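Local coordinates for putative NADH-depentdent flavin oxidoreductase (Cupriavidus metallidurans, PDB 5OCS), which probably acts as an Old Yellow Enzyme-type ene-reductase, an FMN-dependent NADPH dehydrogenase that uses its flavin to pass electrons on to an acceptor, at residues Y281-A286 against N315-I320; M1-D6 against Q308-I313; Y27-G32 against T69-Y74; I55-V60 against Q100-G105. All blocks are in the same frame, centred on the assembly; numbering follows the deposited sequence.

Contact 1 (Y281-A286 against N315-I320); sequences YQVPYA and NNEADI
The carboxylate of Glu317 reaches across to the backbone just ahead of helix 284-293 in this TIM barrel. OE1 takes two N-H groups: Val283 N gives a fairly straight bond of 3.0 Å to OE1, arriving nearly along the C-O axis (164° at the hydrogen), while Gln282 N, 2.8 Å from OE1, makes only a weak one because it points well off line. Val283 is the N-cap residue, and a carboxylate beside a helix start may be favoured by the helix dipole. With CG beside the backbone N (chi1 -67°) and the chain extended beyond it, Glu317 slants across Val283, whose CG2 packs 3.7 Å from Glu317 CB. The other oxygen, OE2, has partners of its own: Asn315 ND2 donates to its anti lone pair at 3.0 Å, nearly within the amide plane, and a water joins it to Gln282 NE2, which also donates to Gln308 O. That same Asn315 amide lies at the edge of the Tyr281 ring. Further out, the end of helix 306-314 positions Glu317: Asn316, with positive phi, is the C-prime residue of a Schellman motif, in which Glu317 N bonds back to Ile312 O and Asn316 N to Ile313 O, turning the chain toward the last barrel strand, 320-323. Ala286, in the first turn of its helix, rests its CB 3.9 Å from Glu317 O.

Contact 2 (M1-D6 against Q308-I313); sequences MPHLFD and QAEAII
His3 and Leu4 both bond to the carboxylate of Glu310, one to each oxygen. His3 ND1 donates to OE2 over 2.6 Å, in the plane of its own ring and on the syn lone pair; imidazole and carboxylate are only 8° from coplanar, so the pair meets as two flat groups edge to edge. Leu4 N reaches OE1 at 2.8 Å in a nearly straight bond (173°), also from the syn side but somewhat out of plane. The carboxylate probably favours a protonated imidazole here. Glu310 gets to this position by bending at chi2 (60°), which swings its end off the helix flank toward the N-terminal segment. OE1 has a further partner in a water that bridges to Phe5 N. The donating chain is a type I beta turn from His3 to Asp6, closed by Asp6 N on His3 O, with Asp6 OD2 also accepting His3 N from above its carboxylate plane. The N-terminal residues, just before strand 8-10, are laid against helix 306-314, the helix that precedes the last strand of the TIM barrel. Below the polar grip the packing is apolar. Leu4 sends CD2 to 3.9 Å from Ala309 CB and CD1 to 4.0 Å from Ile313 CG1, its side chain crossing that of Ile313 at about a right angle, and Leu341 and Ile321 also touch Leu4. On the Met1 side, Pro2 CB sits 3.8 Å from Ile313 CG2.

Contact 3 (Y27-G32 against T69-Y74); sequences YSAQEG and TDLGLY
The ring of Tyr27 and the carboxylate of Asp70 lie side by side and point the same way, their planes 60° apart; OD1 of Asp70 comes obliquely to 3.8 Å from CD1 of Tyr27. A water sits over one face of that ring, off-centre toward its rim, taking the N-H of Tyr27 and giving a weak bond to Asp70 OD1. Asp70 OD1 is also bonded to Thr67 OG1, and OD2 to Ile66 N. At the far end, Tyr74 brings its phenol obliquely against the other chain, with OH 3.4 Å from Glu31 C, and a second water lies between that OH and Glu31 OE1. Between the two aromatic residues the backbones do the work. Ala29 N donates to Thr69 O at 2.9 Å. Ala29 CB packs on the carbonyl of Asp70, 3.3 Å from its O, with Leu71 CD1 close behind. Toward the Tyr74 end, Gly72 N donates to Gly32 O at 2.9 Å, in the carbonyl plane and on a lone pair. Here the chains come very near, Gly32 CA to Gly72 CA 3.9 Å, and the positive phi of Gly32 (89°) suits a glycine. A third water joins Gly32 N to Asp70 O. Ser28, whose CB points away from 69-74, bonds through OG to Gln26 O and to Gln350 of the second subunit. The two segments are the loops that follow the first and second barrel strands of a TIM barrel, on the rim where the FMN site lies: Cys25, one of its residues, is beside Tyr27.

Contact 4 (I55-V60 against Q100-G105); sequences IEATAV and QLAHAG
Gln100 runs out past Ala57 on an extended chain (CG anti to the backbone N, chi1 -174°) that carries OE1 to 3.1 Å from Ala57 CB. A water ties this oxygen to Ala57 N, and NE2 is taken by Glu176, which leaves the amide held at both ends. Both residues belong to the FMN site. Ala57 CB also meets Ala102 CB at 3.7 Å. On the other face of the sheet Thr58 pairs with Leu101, which packs on Phe160 and Ala163 of helix 150-169. Strands 52-59 and 96-102 are parallel neighbours, the second and third of the TIM barrel, joined by helix 76-92 as a beta-alpha-beta unit; the short segment axes make an angle of 37°. The backbone ladder runs from Gln100 N on Ile55 O, through Thr58 N on Gln100 O (2.8 Å) and Ala102 N on Thr58 O (3.0 Å), to Val60 N on Ala102 O (3.1 Å). Thr58 OG1 turns back to its own strand and donates to Glu56 O. Past the strand ends, Val60 crosses His103 at about a right angle, CG2 standing at the ring edge 3.9 Å from CD2, while His103 ND1 accepts Gly105 N within the ring plane.

From the N terminus, contact 2 opens first: residues 1-6 wait until 308-313, almost the whole barrel later, tying the N terminus to helix 306-314. Within that span contact 3 (27-32 to 69-74) joins the loops after strands 19-21 and 52-59, and contact 4 (55-60 to 100-105) joins strands 52-59 and 96-102. These two cross, and they touch, Leu71 and Leu73 hydrogen-bonding to the backbone of Ala59. Contact 1, from 281-286 to 315-320, ties the start of helix 284-293 to the loop before strand 320-323. It crosses contact 2, which uses helix 306-314 where contact 1 uses the loop leaving it. Contacts 1 and 2 lie on the opposite side of the chain's centre from contact 3.

Contact 1 (Y281-A286 against N315-I320)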
# COMPACT_ATOMS: atom_id res chain seq x y z
N TYR D 281 6.03 33.29 0.30
CA TYR D 281 6.33 31.96 -0.31
C TYR D 281 6.20 30.88 0.76
O TYR D 281 6.57 31.09 1.91
CB TYR D 281 7.73 31.91 -0.88
CG TYR D 281 8.03 32.97 -1.89
CD1 TYR D 281 7.22 33.17 -3.01
CD2 TYR D 281 9.17 33.75 -1.75
CE1 TYR D 281 7.53 34.15 -3.95
CE2 TYR D 281 9.49 34.71 -2.68
CZ TYR D 281 8.67 34.92 -3.75
OH TYR D 281 9.06 35.92 -4.61
N GLN D 282 5.70 29.71 0.37
CA GLN D 282 5.68 28.56 1.25
C GLN D 282 7.06 27.97 1.47
O GLN D 282 7.33 27.50 2.56
CB GLN D 282 4.74 27.49 0.73
CG GLN D 282 3.28 27.89 0.70
CD GLN D 282 2.40 26.79 0.12
OE1 GLN D 282 2.19 25.75 0.75
NE2 GLN D 282 1.91 27.00 -1.09
N VAL D 283 7.90 27.95 0.41
CA VAL D 283 9.27 27.40 0.44
C VAL D 283 10.24 28.51 -0.02
O VAL D 283 10.76 28.49 -1.13
CB VAL D 283 9.36 26.07 -0.36
CG1 VAL D 283 8.63 25.00 0.43
CG2 VAL D 283 8.74 26.16 -1.77
N PRO D 284 10.44 29.52 0.84
CA PRO D 284 11.20 30.68 0.37
C PRO D 284 12.66 30.43 -0.06
O PRO D 284 13.22 31.11 -0.98
CB PRO D 284 11.11 31.66 1.56
CG PRO D 284 10.78 30.83 2.73
CD PRO D 284 9.94 29.69 2.20
N TYR D 285 13.30 29.46 0.60
CA TYR D 285 14.66 29.19 0.32
C TYR D 285 14.76 28.47 -1.03
O TYR D 285 15.62 28.78 -1.83
CB TYR D 285 15.30 28.39 1.43
CG TYR D 285 15.26 29.12 2.76
CD1 TYR D 285 15.72 30.45 2.87
CD2 TYR D 285 14.75 28.50 3.90
CE1 TYR D 285 15.70 31.11 4.10
CE2 TYR D 285 14.70 29.17 5.12
CZ TYR D 285 15.23 30.46 5.23
OH TYR D 285 15.17 31.14 6.44
N ALA D 286 13.86 27.52 -1.26
CA ALA D 286 13.82 26.81 -2.54
C ALA D 286 13.53 27.82 -3.66
O ALA D 286 14.15 27.78 -4.71
CB ALA D 286 12.77 25.70 -2.51
N ASN D 315 3.34 29.27 -8.41
CA ASN D 315 4.04 30.47 -7.97
C ASN D 315 5.57 30.42 -8.20
O ASN D 315 6.31 31.27 -7.68
CB ASN D 315 3.68 30.75 -6.50
CG ASN D 315 3.93 32.20 -6.08
OD1 ASN D 315 3.76 33.15 -6.89
ND2 ASN D 315 4.33 32.40 -4.80
N ASN D 316 6.05 29.45 -8.98
CA ASN D 316 7.44 29.35 -9.36
C ASN D 316 8.41 29.24 -8.18
O ASN D 316 9.54 29.75 -8.23
CB ASN D 316 7.81 30.52 -10.29
CG ASN D 316 7.11 30.42 -11.64
OD1 ASN D 316 7.41 29.54 -12.41
ND2 ASN D 316 6.17 31.32 -11.91
N GLU D 317 7.95 28.60 -7.09
CA GLU D 317 8.78 28.40 -5.90
C GLU D 317 9.68 27.18 -6.06
O GLU D 317 10.72 27.13 -5.45
CB GLU D 317 7.95 28.30 -4.62
CG GLU D 317 7.23 29.58 -4.24
CD GLU D 317 6.25 29.45 -3.09
OE1 GLU D 317 6.51 28.72 -2.12
OE2 GLU D 317 5.20 30.12 -3.13
N ALA D 318 9.25 26.19 -6.86
CA ALA D 318 10.01 24.96 -7.08
C ALA D 318 9.52 24.31 -8.37
O ALA D 318 8.42 24.62 -8.83
CB ALA D 318 9.85 23.99 -5.89
N ASP D 319 10.34 23.44 -8.94
CA ASP D 319 9.97 22.65 -10.11
C ASP D 319 9.40 21.28 -9.76
O ASP D 319 8.57 20.74 -10.51
CB ASP D 319 11.19 22.47 -10.98
CG ASP D 319 11.83 23.79 -11.31
OD1 ASP D 319 11.10 24.58 -11.93
OD2 ASP D 319 12.99 24.04 -10.93
N ILE D 320 9.84 20.74 -8.63
CA ILE D 320 9.37 19.45 -8.13
C ILE D 320 9.13 19.64 -6.64
O ILE D 320 9.90 20.38 -5.98
CB ILE D 320 10.44 18.38 -8.38
CG1 ILE D 320 10.59 18.11 -9.89
CG2 ILE D 320 10.08 17.10 -7.62
CD1 ILE D 320 11.79 17.29 -10.22
O HOH W 1 2.82 29.39 -2.55

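Contact 2 (M1-D6 against Q308-I313)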
# COMPACT_ATOMS: atom_id res chain seq x y z
N MET D 1 3.35 28.85 -17.56
CA MET D 1 2.32 28.59 -16.52
C MET D 1 2.42 27.12 -16.02
O MET D 1 1.73 26.25 -16.54
CB MET D 1 0.91 28.89 -17.07
N PRO D 2 3.31 26.85 -15.03
CA PRO D 2 3.48 25.47 -14.60
C PRO D 2 2.41 24.98 -13.60
O PRO D 2 1.87 25.77 -12.81
CB PRO D 2 4.89 25.47 -13.96
CG PRO D 2 5.25 26.89 -13.73
CD PRO D 2 4.10 27.75 -14.17
N HIS D 3 2.09 23.69 -13.67
CA HIS D 3 1.13 23.05 -12.74
C HIS D 3 1.72 21.79 -12.13
O HIS D 3 2.61 21.18 -12.72
CB HIS D 3 -0.14 22.68 -13.47
CG HIS D 3 -0.83 23.87 -14.01
ND1 HIS D 3 -1.53 24.74 -13.20
CD2 HIS D 3 -0.84 24.41 -15.24
CE1 HIS D 3 -1.99 25.73 -13.93
NE2 HIS D 3 -1.58 25.56 -15.17
N LEU D 4 1.17 21.40 -10.97
CA LEU D 4 1.62 20.18 -10.27
C LEU D 4 1.63 18.93 -11.16
O LEU D 4 2.56 18.10 -11.10
CB LEU D 4 0.73 19.96 -9.07
CG LEU D 4 1.20 18.86 -8.11
CD1 LEU D 4 2.50 19.24 -7.44
CD2 LEU D 4 0.11 18.62 -7.11
N PHE D 5 0.57 18.80 -11.97
CA PHE D 5 0.42 17.66 -12.84
C PHE D 5 0.97 17.83 -14.26
O PHE D 5 0.74 16.98 -15.07
CB PHE D 5 -1.03 17.13 -12.82
CG PHE D 5 -1.34 16.41 -11.57
CD1 PHE D 5 -0.97 15.07 -11.45
CD2 PHE D 5 -1.89 17.06 -10.45
CE1 PHE D 5 -1.19 14.38 -10.29
CE2 PHE D 5 -2.13 16.35 -9.28
CZ PHE D 5 -1.76 15.01 -9.20
N ASP D 6 1.84 18.82 -14.50
CA ASP D 6 2.61 18.85 -15.72
C ASP D 6 3.68 17.79 -15.68
O ASP D 6 4.34 17.60 -14.64
CB ASP D 6 3.37 20.15 -15.88
CG ASP D 6 2.49 21.33 -16.11
OD1 ASP D 6 1.30 21.18 -16.42
OD2 ASP D 6 3.04 22.43 -15.97
N GLN D 308 -2.00 23.49 -1.78
CA GLN D 308 -0.70 23.97 -1.30
C GLN D 308 0.43 23.61 -2.27
O GLN D 308 1.27 24.43 -2.64
CB GLN D 308 -0.37 23.40 0.08
CG GLN D 308 -1.28 23.81 1.22
CD GLN D 308 -0.88 23.04 2.49
OE1 GLN D 308 -1.04 21.85 2.55
NE2 GLN D 308 -0.29 23.72 3.46
N ALA D 309 0.44 22.35 -2.72
CA ALA D 309 1.45 21.91 -3.68
C ALA D 309 1.33 22.61 -5.04
O ALA D 309 2.33 23.05 -5.60
CB ALA D 309 1.36 20.41 -3.84
N GLU D 310 0.11 22.73 -5.56
CA GLU D 310 -0.13 23.43 -6.81
C GLU D 310 0.44 24.86 -6.73
O GLU D 310 1.12 25.33 -7.67
CB GLU D 310 -1.64 23.47 -7.10
CG GLU D 310 -2.10 24.33 -8.27
CD GLU D 310 -1.52 23.91 -9.61
OE1 GLU D 310 -0.97 22.78 -9.76
OE2 GLU D 310 -1.62 24.70 -10.56
N ALA D 311 0.18 25.51 -5.61
CA ALA D 311 0.60 26.90 -5.46
C ALA D 311 2.12 27.02 -5.47
O ALA D 311 2.68 27.95 -6.11
CB ALA D 311 0.04 27.54 -4.20
N ILE D 312 2.80 26.11 -4.77
CA ILE D 312 4.27 26.07 -4.83
C ILE D 312 4.72 26.01 -6.29
O ILE D 312 5.64 26.70 -6.68
CB ILE D 312 4.86 24.93 -3.97
CG1 ILE D 312 4.74 25.30 -2.48
CG2 ILE D 312 6.30 24.60 -4.37
CD1 ILE D 312 4.97 24.12 -1.54
N ILE D 313 4.11 25.16 -7.11
CA ILE D 313 4.58 25.06 -8.48
C ILE D 313 4.16 26.29 -9.29
O ILE D 313 4.97 26.85 -10.05
CB ILE D 313 4.05 23.79 -9.16
CG1 ILE D 313 4.53 22.52 -8.40
CG2 ILE D 313 4.43 23.75 -10.61
CD1 ILE D 313 6.02 22.32 -8.30
O HOH W 2 -1.89 20.51 -11.37

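Contact 3 (Y27-G32 against T69-Y74)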
# COMPACT_ATOMS: atom_id res chain seq x y z
N TYR D 27 13.92 2.28 8.93
CA TYR D 27 14.55 1.56 10.07
C TYR D 27 14.10 0.11 10.13
O TYR D 27 13.86 -0.43 11.20
CB TYR D 27 14.21 2.28 11.41
CG TYR D 27 14.38 3.77 11.34
CD1 TYR D 27 15.64 4.35 11.53
CD2 TYR D 27 13.29 4.62 11.10
CE1 TYR D 27 15.82 5.73 11.42
CE2 TYR D 27 13.46 6.00 11.01
CZ TYR D 27 14.74 6.54 11.18
OH TYR D 27 14.93 7.90 11.09
N SER D 28 13.95 -0.53 8.97
CA SER D 28 13.34 -1.87 8.87
C SER D 28 14.20 -2.87 8.08
O SER D 28 13.67 -3.83 7.51
CB SER D 28 11.96 -1.73 8.21
OG SER D 28 11.09 -1.01 9.06
N ALA D 29 15.50 -2.60 7.97
CA ALA D 29 16.43 -3.48 7.30
C ALA D 29 17.17 -4.35 8.32
O ALA D 29 17.17 -4.06 9.54
CB ALA D 29 17.42 -2.67 6.44
N GLN D 30 17.80 -5.40 7.83
CA GLN D 30 18.58 -6.34 8.69
C GLN D 30 19.96 -6.42 8.09
O GLN D 30 20.11 -6.94 7.00
CB GLN D 30 17.98 -7.73 8.70
CG GLN D 30 16.70 -7.83 9.50
CD GLN D 30 15.83 -9.05 9.16
OE1 GLN D 30 15.99 -9.71 8.11
NE2 GLN D 30 14.89 -9.35 10.05
N GLU D 31 20.96 -5.90 8.80
CA GLU D 31 22.31 -5.81 8.29
C GLU D 31 22.35 -5.18 6.86
O GLU D 31 23.08 -5.63 5.95
CB GLU D 31 22.99 -7.18 8.33
CG GLU D 31 22.98 -7.79 9.74
CD GLU D 31 23.93 -7.10 10.74
OE1 GLU D 31 24.57 -6.05 10.45
OE2 GLU D 31 24.05 -7.63 11.87
N GLY D 32 21.51 -4.16 6.70
CA GLY D 32 21.44 -3.34 5.48
C GLY D 32 20.46 -3.94 4.48
O GLY D 32 20.09 -3.30 3.51
N THR D 69 19.21 -0.65 11.94
CA THR D 69 18.24 -1.18 11.00
C THR D 69 18.04 -0.28 9.76
O THR D 69 17.06 -0.44 9.04
CB THR D 69 16.92 -1.49 11.69
OG1 THR D 69 16.45 -0.37 12.42
CG2 THR D 69 17.06 -2.65 12.66
N ASP D 70 19.00 0.61 9.48
CA ASP D 70 18.99 1.29 8.21
C ASP D 70 19.18 0.38 7.01
O ASP D 70 19.96 -0.60 7.05
CB ASP D 70 20.10 2.33 8.14
CG ASP D 70 19.76 3.61 8.87
OD1 ASP D 70 18.92 3.62 9.81
OD2 ASP D 70 20.36 4.64 8.42
N LEU D 71 18.56 0.79 5.91
CA LEU D 71 18.78 0.22 4.59
C LEU D 71 20.23 0.52 4.16
O LEU D 71 20.75 1.59 4.47
CB LEU D 71 17.78 0.79 3.57
CG LEU D 71 17.73 -0.01 2.26
CD1 LEU D 71 17.22 -1.44 2.47
CD2 LEU D 71 16.90 0.77 1.25
N GLY D 72 20.87 -0.47 3.56
CA GLY D 72 22.23 -0.35 3.08
C GLY D 72 22.38 -0.84 1.66
O GLY D 72 21.54 -1.58 1.14
N LEU D 73 23.45 -0.41 1.02
CA LEU D 73 23.85 -0.95 -0.27
C LEU D 73 25.36 -1.12 -0.34
O LEU D 73 26.04 -0.50 -1.19
CB LEU D 73 23.32 -0.05 -1.38
CG LEU D 73 23.34 -0.65 -2.77
CD1 LEU D 73 22.67 -2.03 -2.80
CD2 LEU D 73 22.69 0.32 -3.75
N TYR D 74 25.86 -1.92 0.59
CA TYR D 74 27.29 -1.99 0.84
C TYR D 74 27.87 -3.39 0.71
O TYR D 74 29.06 -3.61 0.98
CB TYR D 74 27.65 -1.28 2.17
CG TYR D 74 26.88 -1.72 3.42
CD1 TYR D 74 27.03 -3.00 3.97
CD2 TYR D 74 26.03 -0.84 4.08
CE1 TYR D 74 26.33 -3.38 5.12
CE2 TYR D 74 25.35 -1.20 5.25
CZ TYR D 74 25.50 -2.47 5.78
OH TYR D 74 24.81 -2.81 6.91
O HOH W 3 16.30 3.70 8.40
O HOH W 4 25.80 -4.80 8.32
O HOH W 5 20.94 -2.39 8.87

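Contact 4 (I55-V60 against Q100-G105)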
# COMPACT_ATOMS: atom_id res chain seq x y z
N ILE D 55 14.03 6.40 -2.83
CA ILE D 55 14.21 5.43 -1.78
C ILE D 55 14.97 6.09 -0.61
O ILE D 55 15.83 6.95 -0.84
CB ILE D 55 14.92 4.16 -2.31
CG1 ILE D 55 13.99 3.35 -3.24
CG2 ILE D 55 15.37 3.23 -1.18
CD1 ILE D 55 14.70 2.39 -4.15
N GLU D 56 14.63 5.66 0.60
CA GLU D 56 15.20 6.17 1.83
C GLU D 56 16.73 6.19 1.84
O GLU D 56 17.40 5.47 1.11
CB GLU D 56 14.77 5.31 3.02
CG GLU D 56 15.35 3.92 3.03
CD GLU D 56 14.65 3.02 4.04
OE1 GLU D 56 14.99 3.08 5.25
OE2 GLU D 56 13.77 2.25 3.62
N ALA D 57 17.26 6.96 2.77
CA ALA D 57 18.69 7.02 3.04
C ALA D 57 19.30 5.63 3.09
O ALA D 57 19.00 4.80 3.99
CB ALA D 57 18.97 7.77 4.35
N THR D 58 20.16 5.36 2.12
CA THR D 58 20.76 4.08 1.97
C THR D 58 22.26 4.18 2.26
O THR D 58 22.99 4.88 1.56
CB THR D 58 20.49 3.57 0.55
OG1 THR D 58 19.07 3.36 0.42
CG2 THR D 58 21.21 2.24 0.29
N ALA D 59 22.68 3.50 3.33
CA ALA D 59 24.04 3.61 3.85
C ALA D 59 25.06 3.06 2.87
O ALA D 59 24.89 1.97 2.31
CB ALA D 59 24.14 2.87 5.19
N VAL D 60 26.12 3.84 2.65
CA VAL D 60 27.24 3.43 1.83
C VAL D 60 28.21 2.46 2.54
O VAL D 60 29.07 1.88 1.89
CB VAL D 60 27.98 4.66 1.19
CG1 VAL D 60 26.99 5.51 0.38
CG2 VAL D 60 28.68 5.51 2.27
N GLN D 100 18.47 7.64 -2.42
CA GLN D 100 19.30 8.58 -1.62
C GLN D 100 20.46 7.82 -1.01
O GLN D 100 20.25 6.88 -0.22
CB GLN D 100 18.45 9.25 -0.55
CG GLN D 100 19.19 10.32 0.20
CD GLN D 100 18.41 10.81 1.37
OE1 GLN D 100 18.23 10.08 2.36
NE2 GLN D 100 17.99 12.06 1.32
N LEU D 101 21.68 8.12 -1.44
CA LEU D 101 22.85 7.50 -0.85
C LEU D 101 23.32 8.39 0.30
O LEU D 101 23.38 9.63 0.16
CB LEU D 101 23.93 7.33 -1.90
CG LEU D 101 23.70 6.32 -3.00
CD1 LEU D 101 24.95 6.26 -3.87
CD2 LEU D 101 23.33 4.92 -2.48
N ALA D 102 23.70 7.76 1.40
CA ALA D 102 23.85 8.44 2.67
C ALA D 102 24.99 7.91 3.51
O ALA D 102 25.42 6.78 3.38
CB ALA D 102 22.55 8.32 3.45
N HIS D 103 25.48 8.77 4.39
CA HIS D 103 26.41 8.42 5.44
C HIS D 103 26.10 9.40 6.60
O HIS D 103 26.11 10.62 6.40
CB HIS D 103 27.83 8.63 4.96
CG HIS D 103 28.86 8.05 5.87
ND1 HIS D 103 29.01 8.43 7.18
CD2 HIS D 103 29.83 7.15 5.63
CE1 HIS D 103 30.01 7.77 7.73
NE2 HIS D 103 30.53 6.98 6.80
N ALA D 104 25.77 8.85 7.75
CA ALA D 104 25.28 9.63 8.92
C ALA D 104 26.38 10.40 9.68
O ALA D 104 26.08 11.28 10.47
CB ALA D 104 24.57 8.72 9.91
N GLY D 105 27.63 10.03 9.47
CA GLY D 105 28.74 10.75 10.06
C GLY D 105 28.62 10.59 11.56
O GLY D 105 28.36 9.50 12.06
O HOH W 6 16.06 9.61 4.07